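Local coordinates for protein putative NADH Oxidase (Clostridium acetobutylicum, PDB 3E10) that binds flavin mononucleotide and, as a member of the nitroreductase family, probably acts as an FMN-dependent oxidoreductase, at residues B[53-58]-B[66-71]. Sequence-based numbering, arbitrary orientation.
Sequences NIDKLS and SLKTAP. With EDO (1,2-ethanediol), chain O.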
# COMPACT_ATOMS: atom_id res chain seq x y z
N ASN B 53 3.71 20.31 18.76
CA ASN B 53 4.01 18.86 18.72
C ASN B 53 4.36 18.38 17.31
O ASN B 53 5.23 17.53 17.14
CB ASN B 53 2.86 18.06 19.28
CG ASN B 53 2.69 18.26 20.78
OD1 ASN B 53 3.59 18.76 21.44
ND2 ASN B 53 1.54 17.86 21.32
N ILE B 54 3.68 18.93 16.31
CA ILE B 54 3.98 18.59 14.91
C ILE B 54 5.41 19.02 14.55
O ILE B 54 6.18 18.27 13.95
CB ILE B 54 2.94 19.17 13.94
CG1 ILE B 54 1.55 18.59 14.20
CG2 ILE B 54 3.32 18.91 12.48
CD1 ILE B 54 0.39 19.39 13.49
N ASP B 55 5.80 20.23 14.96
CA ASP B 55 7.15 20.70 14.67
C ASP B 55 8.20 19.83 15.38
O ASP B 55 9.25 19.50 14.81
CB ASP B 55 7.26 22.18 15.07
CG ASP B 55 8.42 22.89 14.39
OD1 ASP B 55 8.32 23.20 13.19
OD2 ASP B 55 9.43 23.13 15.07
N LYS B 56 7.93 19.45 16.62
CA LYS B 56 8.80 18.56 17.36
C LYS B 56 8.96 17.24 16.62
O LYS B 56 10.04 16.67 16.55
CB LYS B 56 8.21 18.30 18.76
CG LYS B 56 8.99 17.30 19.61
CD LYS B 56 8.30 17.03 20.94
CE LYS B 56 9.00 15.95 21.74
NZ LYS B 56 8.54 15.94 23.15
N LEU B 57 7.84 16.76 16.08
CA LEU B 57 7.81 15.48 15.40
C LEU B 57 8.69 15.48 14.15
O LEU B 57 9.24 14.42 13.77
CB LEU B 57 6.34 15.14 15.08
CG LEU B 57 6.06 13.79 14.40
CD1 LEU B 57 6.44 12.60 15.29
CD2 LEU B 57 4.57 13.76 13.99
N SER B 58 8.90 16.65 13.53
CA SER B 58 9.82 16.76 12.38
C SER B 58 11.22 16.28 12.69
O SER B 58 11.97 15.97 11.78
CB SER B 58 9.89 18.19 11.84
OG SER B 58 10.59 19.04 12.71
N SER B 66 8.70 18.31 5.97
CA SER B 66 7.33 18.68 5.63
C SER B 66 6.49 18.99 6.87
O SER B 66 5.52 19.75 6.80
CB SER B 66 6.66 17.59 4.81
OG SER B 66 6.64 16.36 5.50
N LEU B 67 6.83 18.38 7.99
CA LEU B 67 6.05 18.57 9.20
C LEU B 67 6.17 19.99 9.72
O LEU B 67 5.32 20.45 10.48
CB LEU B 67 6.48 17.57 10.27
CG LEU B 67 6.03 16.12 9.99
CD1 LEU B 67 6.82 15.14 10.85
CD2 LEU B 67 4.51 16.03 10.24
N LYS B 68 7.19 20.72 9.31
CA LYS B 68 7.37 22.08 9.81
C LYS B 68 6.29 23.05 9.35
O LYS B 68 6.08 24.08 9.99
CB LYS B 68 8.75 22.62 9.45
CG LYS B 68 9.88 21.80 10.09
CD LYS B 68 11.22 22.41 9.81
CE LYS B 68 12.34 21.60 10.44
NZ LYS B 68 12.13 21.35 11.91
N THR B 69 5.61 22.72 8.25
CA THR B 69 4.46 23.53 7.80
C THR B 69 3.12 22.80 7.86
O THR B 69 2.07 23.41 7.63
CB THR B 69 4.67 24.12 6.40
OG1 THR B 69 4.76 23.05 5.45
CG2 THR B 69 5.95 25.02 6.31
N ALA B 70 3.13 21.52 8.19
CA ALA B 70 1.91 20.73 8.13
C ALA B 70 0.95 21.09 9.26
O ALA B 70 1.37 21.15 10.42
CB ALA B 70 2.24 19.22 8.24
N PRO B 71 -0.32 21.35 8.94
CA PRO B 71 -1.31 21.51 10.00
C PRO B 71 -1.87 20.21 10.57
O PRO B 71 -2.65 20.26 11.54
CB PRO B 71 -2.45 22.22 9.27
CG PRO B 71 -2.38 21.65 7.87
CD PRO B 71 -0.91 21.63 7.62
C1 EDO O . 5.36 14.62 19.00
O1 EDO O . 6.24 15.74 18.96
C2 EDO O . 5.16 14.21 20.44
O2 EDO O . 4.12 15.02 21.00
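L67 lies against the turn of helix 51-57 that carries I54 and L57, and its two methyl groups divide the work. CD2 of L67 reaches CG2 of I54 at 3.8 Å, whereas CD1 of L67 meets CG of L57 at 3.9 Å and also packs on the backbone around S58, so the leucine spans the helix face from I54 to S58. Its CG is anti to its own carbonyl carbon (chi1 -73°), an orientation that carries both methyls to the helix. I54 answers with both branches: CG2 sits over the 67-70 turn, 3.2 Å from the carbonyl O of L67, and CD1 extends to the carbonyl O of P71 at 3.7 Å.

At the solvent-facing border the contact turns polar. The K68 chain runs extended until a bend at its last torsion (chi4 -52°), which brings NZ to S58 OG at 2.9 Å in the one hydrogen bond joining the segments. S58 OG also donates to D55 O at a short 2.5 Å, in the carbonyl plane with a C=O...O angle of 151°; its proton is probably used there, leaving OG to accept from K68 NZ. In one of two D55 conformers, OD1 lies alongside CA and CG of K68, a doubtful contact, and at 4.4 Å from K68 NZ is too far for an ion pair.

In the second shell, R51 of the same helix hydrogen-bonds through NH1 to the carbonyls of L67 and A70, which also touch I54 CG2. The contact thus closes the loop between helix 51-57 and strand 72-79 against the antiparallel sheet of this nitroreductase-family chain, the L67 side chain lying about 9 Å from the bound FMN. L57 and L67 both pack on A73 of strand 72-79, L57 also on V141 of strand 136-145, and L67 on L114 of strand 110-115.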